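Local coordinates for protein putative TIM-barrel metal-dependent hydrolase (Mycobacterium avium subsp. paratuberculosis S397, PDB 4DZI) that probably catalyses a metal-dependent hydrolysis as a TIM-barrel amidohydrolase with a bimetal site, here occupied by two cadmium ions; its substrate is not established, at residues C[138-143]-C[174-179]; C[169-174]-C[197-202]; C[206-211]-C[215-220]; C[279-284]-C[326-331]. One frame throughout, in Å; residues are numbered along the deposited sequence.

Along the chain, the first segment to take part lies on helix 136-153. Contact 1 packs it against helix 174-186 and closes a loop of 30 residues. Contact 2 joins the loop that leads into helix 174-186 to the loop after strand 192-193, with 22 residues between. The segments of contacts 1 and 2 alternate, so the two cross, and they share Pro174. Contact 3 follows in series. Across only three residues, it brings that second loop back onto helix 214-223, into which it leads. Contact 4 comes last, spans 41 residues and joins helix 280-283 to helix 321-328 and strand 329-331. Contacts 1 to 3 touch one another, and contact 3 also touches contact 4.

Contact 1 of 4, residues C[138-143]-C[174-179]; sequences ATMASV and PTRAVE
Met140 of helix 136-153 meets Arg176 and Ala177 of helix 174-186. The apolar packing is carried by the methionine methyl. Met140 CE lies 3.7 Å from Arg176 CG, and Met140 CE is also 4.0 Å from Ala177 CB. The same methyl, Met140 CE, comes 3.5 Å from the backbone Ala177 N. Met140 CG stands beside its own backbone N (chi1 -57°), and further bends at chi2 and chi3 curl the chain so that the methyl ends against the first turn of the second helix. Nearer the backbone, Met140 CB is 3.9 Å from Arg176 CG. The two side chains run past each other in opposite directions, and the touching atoms of Arg176 are chiefly CB and CG.

The polar contact between the helices is looser: Met140 O lies over one face of the Arg176 guanidinium. Arg176 NE and Glu179 OE1 are 3.9 Å apart, a long pair held by charge alone, because the oxygen sits well out of the guanidinium plane.

Helix 136-153 has a tighter bond of its own. Ser142 OG donates to Ala138 O at 2.7 Å. Ser142 N reaches the same oxygen from the opposite face of its plane.

Asp173 OD1 accepts from Arg176 N at the start of helix 174-186. Val216 of helix 214-223 packs on Ala177. This is helix-to-helix packing in the outer layer of a TIM-barrel amidohydrolase.

Contact 2 of 4, residues C[169-174]-C[197-202]; sequences VSLADP and APVPGL
Val199 points toward the loop 169-174 from its CB and sets both methyls against Leu171. Val199 CG1 is 3.7 Å from Leu171 CB. Val199 CG1 also lies 3.4 Å from the backbone Leu171 O. The second methyl is a little farther off, with Val199 CG2 at 4.1 Å from Leu171 CB. The CG1 branch extends opposite the valine's own N (chi1 176°), which sets this methyl over the flat face of the Leu171 carbonyl. The leucine meets the valine with its CB, while its branched end goes to Val216 and Trp217 of helix 214-223.

Both segments are loops that follow short strands, 163-165 and 192-193, and each leads to the next helix, as in the beta-alpha units of a TIM barrel. One residue further on, Ala172 and Pro200 lie side by side. Ala172 CB is 4.1 Å from Pro200 CB, a plain apolar touch. Ala172 CA makes a CA-H...O contact of 3.4 Å to Pro200 O, with 143° at the hydrogen.

Ser170 shapes the first loop. Ser170 OG accepts from Ala172 N at 3.0 Å, which makes an ST turn. A water bridges the loops, giving a hydrogen to Ala172 O and accepting one from Leu202 N. Arg206 NH2 bonds to both Leu171 O and Ala172 O. Pro198 packs on Trp243 of the second subunit.

Contact 3 of 4, residues C[206-211]-C[215-220]; sequences RSLGDR and PVWARL
Trp217 reaches from helix 214-223 to Leu208 in the loop before it. It leaves the helix toward that loop. CG stands beside the backbone N (chi1 -55°), which carries the indole across to the turn. CB itself lies near the ring of His284, a residue of contact 4. Farther out, Trp217 NE1 donates to Leu208 O at 3.2 Å. The oxygen sits in the ring plane, at the indole edge. The bond is somewhat bent, with 148° at the hydrogen, and the donor is tilted 28° from the carbonyl plane. Trp217 CZ2, next along the same edge, is 3.6 Å from Leu208 O. Trp217 CZ2 also touches Leu208 CD2, at 4.2 Å. Met275 of helix 266-277, Val227 of strand 227-230 and Leu287 also pack on Trp217. Leu208 O has a second donor, His213 ND1, so the carbonyl is gripped twice.

The loop is folded by a type I turn from Ser207 to Asp210. Ser207 OG accepts from Gly209 N, an ST turn. Leu208 also packs on Trp243 of the second subunit. The indole bond thus ties the loop after strand 192-193 back to helix 214-223, within a beta-alpha unit of the TIM-barrel fold.

Contact 4 of 4, residues C[279-284]-C[326-331]; sequences GVFTRH and RNNVWI
Phe281 lays one face of its ring over Asn328 CB, a CH-pi contact. Asn328 CB is 3.9 Å from the centroid of the Phe281 ring, 25° off the normal, and displaced toward the rim. The closest ring atom is Phe281 CD1, 3.6 Å from Asn328 CB. The asparagine amide continues along this side, with Asn328 ND2 also 3.6 Å from Phe281 CD1. Ring and amide planes are 38° apart, so this is not a flat stack. Phe281 CG lies beside its backbone N (chi1 -58°), which swings the ring out toward the second segment. At the far end of the ring, Phe281 CZ meets Val329 CG2 at 4.0 Å. These two side chains cross at about a right angle.

The amide of Asn328 is held by other bonds. Its ND2 donates to Leu287 O and Pro285 O. Asn328 OD1 accepts from Asn327 ND2 at 3.0 Å, with the donor well above the carbonyl plane. These bonds probably fix the rotation of the amide beside the ring.

Gly279 ends helix 266-277 in a Schellman motif, and helix 280-283 follows at once. Met275 and Ile276 of helix 266-277 also pack on Phe281. The ring thus touches both helix 266-277 and the junction of helix 321-328 with strand 329-331, the strand pairing in parallel with strand 289-292.

Contact 1 of 4, residues C[138-143]-C[174-179]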
loop_
_atom_site.group_PDB
_atom_site.type_symbol
_atom_site.label_atom_id
_atom_site.label_comp_id
_atom_site.label_asym_id
_atom_site.label_seq_id
_atom_site.Cartn_x
_atom_site.Cartn_y
_atom_site.Cartn_z
ATOM N N ALA C 138 10.586 19.518 20.195
ATOM C CA ALA C 138 9.211 20.027 20.349
ATOM C C ALA C 138 8.222 18.848 20.413
ATOM O O ALA C 138 7.216 18.915 21.110
ATOM C CB ALA C 138 8.835 20.972 19.205
ATOM N N THR C 139 8.503 17.791 19.654
ATOM C CA THR C 139 7.684 16.561 19.712
ATOM C C THR C 139 7.616 16.008 21.129
ATOM O O THR C 139 6.526 15.799 21.670
ATOM C CB THR C 139 8.231 15.449 18.780
ATOM O OG1 THR C 139 8.033 15.834 17.417
ATOM C CG2 THR C 139 7.482 14.132 19.007
ATOM N N MET C 140 8.779 15.791 21.732
ATOM C CA MET C 140 8.823 15.178 23.060
ATOM C C MET C 140 8.194 16.077 24.114
ATOM O O MET C 140 7.474 15.585 25.000
ATOM C CB MET C 140 10.276 14.820 23.465
ATOM C CG MET C 140 10.994 13.894 22.497
ATOM S SD MET C 140 10.128 12.372 22.040
ATOM C CE MET C 140 10.382 11.358 23.477
ATOM N N ALA C 141 8.449 17.380 24.046
ATOM C CA ALA C 141 7.862 18.285 25.030
ATOM C C ALA C 141 6.359 18.378 24.853
ATOM O O ALA C 141 5.612 18.565 25.837
ATOM C CB ALA C 141 8.487 19.667 24.925
ATOM N N SER C 142 5.900 18.285 23.604
ATOM C CA SER C 142 4.488 18.469 23.345
ATOM C C SER C 142 3.720 17.213 23.752
ATOM O O SER C 142 2.601 17.307 24.235
ATOM C CB SER C 142 4.184 18.782 21.852
ATOM O OG SER C 142 4.764 20.036 21.444
ATOM N N VAL C 143 4.325 16.032 23.541
ATOM C CA VAL C 143 3.691 14.799 23.955
ATOM C C VAL C 143 3.613 14.814 25.495
ATOM O O VAL C 143 2.580 14.465 26.078
ATOM C CB VAL C 143 4.469 13.574 23.425
ATOM C CG1 VAL C 143 4.089 12.305 24.163
ATOM C CG2 VAL C 143 4.239 13.416 21.916
ATOM N N PRO C 174 14.679 8.297 21.700
ATOM C CA PRO C 174 14.320 7.109 22.454
ATOM C C PRO C 174 14.703 7.127 23.932
ATOM O O PRO C 174 14.101 6.399 24.715
ATOM C CB PRO C 174 15.087 5.985 21.742
ATOM C CG PRO C 174 15.230 6.470 20.353
ATOM C CD PRO C 174 15.425 7.965 20.472
ATOM N N THR C 175 15.687 7.935 24.308
ATOM C CA THR C 175 16.060 8.059 25.721
ATOM C C THR C 175 14.984 8.837 26.465
ATOM O O THR C 175 14.539 8.420 27.542
ATOM C CB THR C 175 17.377 8.821 25.852
ATOM O OG1 THR C 175 18.416 8.004 25.323
ATOM C CG2 THR C 175 17.678 9.142 27.309
ATOM N N ARG C 176 14.559 9.959 25.875
ATOM C CA ARG C 176 13.456 10.727 26.446
ATOM C C ARG C 176 12.147 9.917 26.441
ATOM O O ARG C 176 11.327 10.076 27.343
ATOM C CB ARG C 176 13.309 12.082 25.773
ATOM C CG ARG C 176 12.159 12.925 26.290
ATOM C CD ARG C 176 12.400 13.418 27.707
ATOM N NE ARG C 176 11.170 13.882 28.349
ATOM C CZ ARG C 176 10.643 15.091 28.181
ATOM N NH1 ARG C 176 11.226 15.974 27.376
ATOM N NH2 ARG C 176 9.526 15.418 28.822
ATOM N N ALA C 177 11.983 9.024 25.457
ATOM C CA ALA C 177 10.801 8.165 25.396
ATOM C C ALA C 177 10.706 7.217 26.611
ATOM O O ALA C 177 9.609 6.946 27.107
ATOM C CB ALA C 177 10.783 7.379 24.081
ATOM N N VAL C 178 11.849 6.682 27.043
ATOM C CA VAL C 178 11.890 5.825 28.227
ATOM C C VAL C 178 11.469 6.644 29.453
ATOM O O VAL C 178 10.702 6.159 30.295
ATOM C CB VAL C 178 13.276 5.152 28.454
ATOM C CG1 VAL C 178 13.298 4.486 29.824
ATOM C CG2 VAL C 178 13.600 4.115 27.384
ATOM N N GLU C 179 11.904 7.897 29.533
ATOM C CA GLU C 179 11.392 8.780 30.592
ATOM C C GLU C 179 9.888 9.004 30.515
ATOM O O GLU C 179 9.227 9.052 31.524
ATOM C CB GLU C 179 12.082 10.143 30.585
ATOM C CG GLU C 179 13.558 10.057 30.917
ATOM C CD GLU C 179 14.236 11.406 30.820
ATOM O OE1 GLU C 179 13.557 12.423 31.090
ATOM O OE2 GLU C 179 15.434 11.442 30.468
#

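Contact 2 of 4, residues C[169-174]-C[197-202]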
loop_
_atom_site.group_PDB
_atom_site.type_symbol
_atom_site.label_atom_id
_atom_site.label_comp_id
_atom_site.label_asym_id
_atom_site.label_seq_id
_atom_site.Cartn_x
_atom_site.Cartn_y
_atom_site.Cartn_z
ATOM N N VAL C 169 3.066 7.994 23.531
ATOM C CA VAL C 169 4.530 7.876 23.649
ATOM C C VAL C 169 5.101 8.080 22.259
ATOM O O VAL C 169 4.709 7.363 21.325
ATOM C CB VAL C 169 4.972 6.526 24.200
ATOM C CG1 VAL C 169 6.490 6.409 24.156
ATOM C CG2 VAL C 169 4.465 6.400 25.638
ATOM N N SER C 170 5.954 9.096 22.105
ATOM C CA SER C 170 6.732 9.233 20.885
ATOM C C SER C 170 8.096 8.604 21.107
ATOM O O SER C 170 8.761 8.851 22.126
ATOM C CB SER C 170 6.940 10.695 20.494
ATOM O OG SER C 170 7.844 10.774 19.370
ATOM N N LEU C 171 8.536 7.823 20.131
ATOM C CA LEU C 171 9.877 7.258 20.158
ATOM C C LEU C 171 10.908 8.164 19.448
ATOM O O LEU C 171 12.034 7.699 19.199
ATOM C CB LEU C 171 9.877 5.896 19.465
ATOM C CG LEU C 171 9.106 4.827 20.231
ATOM C CD1 LEU C 171 8.867 3.575 19.408
ATOM C CD2 LEU C 171 9.870 4.508 21.498
ATOM N N ALA C 172 10.555 9.417 19.140
ATOM C CA ALA C 172 11.420 10.279 18.321
ATOM C C ALA C 172 12.787 10.471 18.963
ATOM O O ALA C 172 13.795 10.534 18.272
ATOM C CB ALA C 172 10.755 11.622 18.011
ATOM N N ASP C 173 12.809 10.591 20.285
ATOM C CA ASP C 173 14.081 10.591 21.039
ATOM C C ASP C 173 13.976 9.412 21.994
ATOM O O ASP C 173 13.216 9.476 22.980
ATOM C CB ASP C 173 14.182 11.902 21.812
ATOM C CG ASP C 173 15.388 11.955 22.772
ATOM O OD1 ASP C 173 15.846 10.913 23.270
ATOM O OD2 ASP C 173 15.846 13.077 23.044
ATOM N N PRO C 174 14.679 8.297 21.700
ATOM C CA PRO C 174 14.320 7.109 22.454
ATOM C C PRO C 174 14.703 7.127 23.932
ATOM O O PRO C 174 14.101 6.399 24.715
ATOM C CB PRO C 174 15.087 5.985 21.742
ATOM C CG PRO C 174 15.230 6.470 20.353
ATOM C CD PRO C 174 15.425 7.965 20.472
ATOM N N ALA C 197 3.287 4.933 12.338
ATOM C CA ALA C 197 3.973 5.729 11.327
ATOM C C ALA C 197 5.461 5.537 11.562
ATOM O O ALA C 197 5.889 5.127 12.649
ATOM C CB ALA C 197 3.643 7.228 11.516
ATOM N N PRO C 198 6.260 5.864 10.559
ATOM C CA PRO C 198 7.717 5.935 10.773
ATOM C C PRO C 198 8.065 6.807 11.976
ATOM O O PRO C 198 7.417 7.832 12.222
ATOM C CB PRO C 198 8.213 6.583 9.476
ATOM C CG PRO C 198 7.201 6.162 8.448
ATOM C CD PRO C 198 5.872 6.256 9.191
ATOM N N VAL C 199 9.064 6.400 12.746
ATOM C CA VAL C 199 9.468 7.199 13.909
ATOM C C VAL C 199 10.396 8.317 13.462
ATOM O O VAL C 199 11.433 8.059 12.837
ATOM C CB VAL C 199 10.215 6.318 14.961
ATOM C CG1 VAL C 199 10.702 7.182 16.107
ATOM C CG2 VAL C 199 9.314 5.192 15.485
ATOM N N PRO C 200 10.052 9.561 13.795
ATOM C CA PRO C 200 10.907 10.673 13.373
ATOM C C PRO C 200 12.307 10.564 13.992
ATOM O O PRO C 200 12.468 10.113 15.138
ATOM C CB PRO C 200 10.173 11.901 13.928
ATOM C CG PRO C 200 8.742 11.472 13.952
ATOM C CD PRO C 200 8.812 10.039 14.433
ATOM N N GLY C 201 13.304 10.993 13.235
ATOM C CA GLY C 201 14.683 10.966 13.764
ATOM C C GLY C 201 15.411 12.271 13.539
ATOM O O GLY C 201 15.040 13.047 12.671
ATOM N N LEU C 202 16.427 12.541 14.358
ATOM C CA LEU C 202 17.264 13.719 14.152
ATOM C C LEU C 202 17.963 13.622 12.817
ATOM O O LEU C 202 18.073 14.606 12.089
ATOM C CB LEU C 202 18.307 13.836 15.258
ATOM C CG LEU C 202 17.823 14.322 16.611
ATOM C CD1 LEU C 202 18.978 14.244 17.594
ATOM C CD2 LEU C 202 17.289 15.745 16.494
HETATM O O HOH W 1 16.492 10.805 16.628
#

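Contact 3 of 4, residues C[206-211]-C[215-220]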
loop_
_atom_site.group_PDB
_atom_site.type_symbol
_atom_site.label_atom_id
_atom_site.label_comp_id
_atom_site.label_asym_id
_atom_site.label_seq_id
_atom_site.Cartn_x
_atom_site.Cartn_y
_atom_site.Cartn_z
ATOM N N ARG C 206 13.078 6.280 11.514
ATOM C CA ARG C 206 13.380 4.912 11.958
ATOM C C ARG C 206 12.159 3.966 11.874
ATOM O O ARG C 206 10.991 4.379 11.985
ATOM C CB ARG C 206 13.929 4.887 13.398
ATOM C CG ARG C 206 15.262 5.598 13.623
ATOM C CD ARG C 206 15.700 5.385 15.064
ATOM N NE ARG C 206 14.884 6.116 16.047
ATOM C CZ ARG C 206 14.948 7.431 16.284
ATOM N NH1 ARG C 206 15.755 8.233 15.581
ATOM N NH2 ARG C 206 14.157 7.982 17.205
ATOM N N SER C 207 12.445 2.693 11.653
ATOM C CA SER C 207 11.476 1.616 11.809
ATOM C C SER C 207 11.031 1.557 13.276
ATOM O O SER C 207 11.811 1.855 14.172
ATOM C CB SER C 207 12.172 0.305 11.445
ATOM O OG SER C 207 11.364 -0.795 11.731
ATOM N N LEU C 208 9.775 1.177 13.513
ATOM C CA LEU C 208 9.307 0.944 14.885
ATOM C C LEU C 208 10.178 -0.102 15.577
ATOM O O LEU C 208 10.382 -0.040 16.785
ATOM C CB LEU C 208 7.835 0.529 14.875
ATOM C CG LEU C 208 6.922 1.755 14.683
ATOM C CD1 LEU C 208 5.543 1.316 14.203
ATOM C CD2 LEU C 208 6.789 2.517 16.001
ATOM N N GLY C 209 10.710 -1.036 14.796
ATOM C CA GLY C 209 11.614 -2.093 15.294
ATOM C C GLY C 209 13.108 -1.801 15.330
ATOM O O GLY C 209 13.893 -2.738 15.499
ATOM N N ASP C 210 13.494 -0.535 15.179
ATOM C CA ASP C 210 14.874 -0.098 15.405
ATOM C C ASP C 210 15.360 -0.556 16.780
ATOM O O ASP C 210 14.649 -0.444 17.757
ATOM C CB ASP C 210 14.989 1.409 15.288
ATOM C CG ASP C 210 16.429 1.851 15.097
ATOM O OD1 ASP C 210 17.136 2.039 16.114
ATOM O OD2 ASP C 210 16.842 2.010 13.921
ATOM N N ARG C 211 16.577 -1.071 16.873
ATOM C CA ARG C 211 17.050 -1.542 18.157
ATOM C C ARG C 211 17.141 -0.457 19.223
ATOM O O ARG C 211 17.090 -0.767 20.420
ATOM C CB ARG C 211 18.427 -2.212 18.001
ATOM C CG ARG C 211 18.448 -3.327 16.966
ATOM C CD ARG C 211 17.556 -4.491 17.367
ATOM N NE ARG C 211 17.920 -5.058 18.670
ATOM C CZ ARG C 211 18.878 -5.970 18.841
ATOM N NH1 ARG C 211 19.567 -6.409 17.802
ATOM N NH2 ARG C 211 19.150 -6.453 20.049
ATOM N N PRO C 215 14.575 -0.349 24.620
ATOM C CA PRO C 215 14.294 -0.035 26.030
ATOM C C PRO C 215 12.817 0.349 26.302
ATOM O O PRO C 215 12.246 -0.070 27.302
ATOM C CB PRO C 215 15.261 1.115 26.319
ATOM C CG PRO C 215 16.418 0.833 25.389
ATOM C CD PRO C 215 15.766 0.369 24.115
ATOM N N VAL C 216 12.205 1.100 25.389
ATOM C CA VAL C 216 10.764 1.392 25.477
ATOM C C VAL C 216 9.912 0.112 25.410
ATOM O O VAL C 216 9.034 -0.089 26.245
ATOM C CB VAL C 216 10.337 2.397 24.378
ATOM C CG1 VAL C 216 8.807 2.536 24.335
ATOM C CG2 VAL C 216 10.996 3.756 24.627
ATOM N N TRP C 217 10.097 -0.724 24.392
ATOM C CA TRP C 217 9.284 -1.951 24.329
ATOM C C TRP C 217 9.494 -2.831 25.532
ATOM O O TRP C 217 8.539 -3.475 26.001
ATOM C CB TRP C 217 9.572 -2.789 23.097
ATOM C CG TRP C 217 9.430 -2.042 21.800
ATOM C CD1 TRP C 217 10.383 -1.919 20.780
ATOM C CD2 TRP C 217 8.277 -1.266 21.338
ATOM N NE1 TRP C 217 9.896 -1.181 19.738
ATOM C CE2 TRP C 217 8.643 -0.736 20.021
ATOM C CE3 TRP C 217 6.999 -0.974 21.867
ATOM C CZ2 TRP C 217 7.765 0.032 19.265
ATOM C CZ3 TRP C 217 6.133 -0.187 21.103
ATOM C CH2 TRP C 217 6.511 0.308 19.836
ATOM N N ALA C 218 10.725 -2.879 26.045
ATOM C CA ALA C 218 10.963 -3.688 27.253
ATOM C C ALA C 218 10.200 -3.132 28.477
ATOM O O ALA C 218 9.627 -3.910 29.260
ATOM C CB ALA C 218 12.467 -3.825 27.556
ATOM N N ARG C 219 10.189 -1.804 28.648
ATOM C CA ARG C 219 9.393 -1.230 29.737
ATOM C C ARG C 219 7.908 -1.621 29.634
ATOM O O ARG C 219 7.279 -1.992 30.617
ATOM C CB ARG C 219 9.522 0.288 29.816
ATOM C CG ARG C 219 10.872 0.824 30.269
ATOM C CD ARG C 219 11.187 0.528 31.732
ATOM N NE ARG C 219 11.966 1.624 32.331
ATOM C CZ ARG C 219 13.277 1.829 32.173
ATOM N NH1 ARG C 219 14.022 1.019 31.421
ATOM N NH2 ARG C 219 13.851 2.867 32.775
ATOM N N LEU C 220 7.331 -1.535 28.438
ATOM C CA LEU C 220 5.905 -1.829 28.319
ATOM C C LEU C 220 5.643 -3.312 28.536
ATOM O O LEU C 220 4.659 -3.710 29.159
ATOM C CB LEU C 220 5.397 -1.416 26.918
ATOM C CG LEU C 220 5.439 0.086 26.682
ATOM C CD1 LEU C 220 5.122 0.379 25.219
ATOM C CD2 LEU C 220 4.435 0.769 27.599
#

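Contact 4 of 4, residues C[279-284]-C[326-331]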
loop_
_atom_site.group_PDB
_atom_site.type_symbol
_atom_site.label_atom_id
_atom_site.label_comp_id
_atom_site.label_asym_id
_atom_site.label_seq_id
_atom_site.Cartn_x
_atom_site.Cartn_y
_atom_site.Cartn_z
ATOM N N GLY C 279 11.503 -7.646 14.243
ATOM C CA GLY C 279 11.727 -8.467 15.439
ATOM C C GLY C 279 11.318 -7.875 16.778
ATOM O O GLY C 279 11.861 -8.236 17.811
ATOM N N VAL C 280 10.364 -6.945 16.789
ATOM C CA VAL C 280 9.949 -6.422 18.082
ATOM C C VAL C 280 9.350 -7.506 18.980
ATOM O O VAL C 280 9.625 -7.525 20.176
ATOM C CB VAL C 280 8.960 -5.257 17.931
ATOM C CG1 VAL C 280 8.454 -4.833 19.325
ATOM C CG2 VAL C 280 9.670 -4.104 17.230
ATOM N N PHE C 281 8.497 -8.368 18.438
ATOM C CA PHE C 281 7.903 -9.437 19.236
ATOM C C PHE C 281 8.891 -10.587 19.472
ATOM O O PHE C 281 8.745 -11.358 20.423
ATOM C CB PHE C 281 6.606 -9.932 18.626
ATOM C CG PHE C 281 5.580 -8.837 18.470
ATOM C CD1 PHE C 281 5.035 -8.222 19.594
ATOM C CD2 PHE C 281 5.178 -8.427 17.213
ATOM C CE1 PHE C 281 4.091 -7.200 19.450
ATOM C CE2 PHE C 281 4.241 -7.415 17.060
ATOM C CZ PHE C 281 3.694 -6.804 18.184
ATOM N N THR C 282 9.899 -10.697 18.605
ATOM C CA THR C 282 10.971 -11.674 18.834
ATOM C C THR C 282 11.755 -11.253 20.070
ATOM O O THR C 282 11.982 -12.067 20.968
ATOM C CB THR C 282 11.890 -11.740 17.618
ATOM O OG1 THR C 282 11.130 -12.169 16.485
ATOM C CG2 THR C 282 13.091 -12.710 17.888
ATOM N N ARG C 283 12.136 -9.989 20.149
ATOM C CA ARG C 283 12.930 -9.503 21.284
ATOM C C ARG C 283 12.094 -9.301 22.537
ATOM O O ARG C 283 12.621 -9.349 23.671
ATOM C CB ARG C 283 13.678 -8.216 20.933
ATOM C CG ARG C 283 14.754 -8.428 19.869
ATOM C CD ARG C 283 15.545 -7.173 19.592
ATOM N NE ARG C 283 14.714 -6.117 18.993
ATOM C CZ ARG C 283 14.384 -6.035 17.707
ATOM N NH1 ARG C 283 14.766 -6.970 16.837
ATOM N NH2 ARG C 283 13.627 -5.015 17.298
ATOM N N HIS C 284 10.798 -9.070 22.334
ATOM C CA HIS C 284 9.884 -8.769 23.433
ATOM C C HIS C 284 8.626 -9.593 23.333
ATOM O O HIS C 284 7.556 -9.089 22.976
ATOM C CB HIS C 284 9.565 -7.271 23.434
ATOM C CG HIS C 284 10.795 -6.405 23.310
ATOM N ND1 HIS C 284 11.602 -6.133 24.367
ATOM C CD2 HIS C 284 11.386 -5.809 22.201
ATOM C CE1 HIS C 284 12.635 -5.369 23.956
ATOM N NE2 HIS C 284 12.497 -5.160 22.633
ATOM N N ARG C 326 -0.697 -13.474 15.391
ATOM C CA ARG C 326 -1.832 -14.097 16.048
ATOM C C ARG C 326 -1.698 -14.097 17.561
ATOM O O ARG C 326 -2.709 -14.071 18.274
ATOM C CB ARG C 326 -2.010 -15.542 15.589
ATOM C CG ARG C 326 -2.294 -15.605 14.113
ATOM C CD ARG C 326 -2.382 -17.042 13.575
ATOM N NE ARG C 326 -3.215 -17.016 12.379
ATOM C CZ ARG C 326 -3.036 -17.771 11.303
ATOM N NH1 ARG C 326 -2.029 -18.645 11.272
ATOM N NH2 ARG C 326 -3.867 -17.634 10.259
ATOM N N ASN C 327 -0.468 -14.160 18.056
ATOM C CA ASN C 327 -0.247 -14.239 19.496
ATOM C C ASN C 327 -0.211 -12.888 20.201
ATOM O O ASN C 327 -0.727 -12.769 21.309
ATOM C CB ASN C 327 1.079 -14.928 19.794
ATOM C CG ASN C 327 1.264 -15.215 21.272
ATOM O OD1 ASN C 327 0.565 -16.061 21.837
ATOM N ND2 ASN C 327 2.207 -14.522 21.904
ATOM N N ASN C 328 0.390 -11.880 19.566
ATOM C CA ASN C 328 0.686 -10.639 20.264
ATOM C C ASN C 328 -0.212 -9.451 19.935
ATOM O O ASN C 328 -0.053 -8.403 20.542
ATOM C CB ASN C 328 2.135 -10.237 20.032
ATOM C CG ASN C 328 3.106 -11.232 20.630
ATOM O OD1 ASN C 328 3.255 -12.349 20.115
ATOM N ND2 ASN C 328 3.777 -10.835 21.716
ATOM N N VAL C 329 -1.099 -9.600 18.947
ATOM C CA VAL C 329 -1.834 -8.451 18.392
ATOM C C VAL C 329 -3.343 -8.681 18.464
ATOM O O VAL C 329 -3.886 -9.690 18.012
ATOM C CB VAL C 329 -1.421 -8.143 16.930
ATOM C CG1 VAL C 329 -2.159 -6.921 16.355
ATOM C CG2 VAL C 329 0.104 -7.965 16.844
ATOM N N TRP C 330 -4.034 -7.698 19.047
ATOM C CA TRP C 330 -5.465 -7.651 19.040
ATOM C C TRP C 330 -5.921 -6.618 18.035
ATOM O O TRP C 330 -5.264 -5.615 17.829
ATOM C CB TRP C 330 -5.938 -7.207 20.438
ATOM C CG TRP C 330 -5.939 -8.267 21.524
ATOM C CD1 TRP C 330 -7.042 -8.887 22.106
ATOM C CD2 TRP C 330 -4.783 -8.796 22.249
ATOM N NE1 TRP C 330 -6.641 -9.755 23.079
ATOM C CE2 TRP C 330 -5.303 -9.748 23.209
ATOM C CE3 TRP C 330 -3.412 -8.599 22.168
ATOM C CZ2 TRP C 330 -4.466 -10.460 24.068
ATOM C CZ3 TRP C 330 -2.581 -9.324 23.018
ATOM C CH2 TRP C 330 -3.103 -10.224 23.963
ATOM N N ILE C 331 -7.089 -6.838 17.465
ATOM C CA ILE C 331 -7.596 -5.954 16.410
ATOM C C ILE C 331 -9.053 -5.559 16.633
ATOM O O ILE C 331 -9.930 -6.427 16.766
ATOM C CB ILE C 331 -7.485 -6.660 15.054
ATOM C CG1 ILE C 331 -6.009 -6.925 14.740
ATOM C CG2 ILE C 331 -8.114 -5.780 13.970
ATOM C CD1 ILE C 331 -5.818 -7.787 13.511
#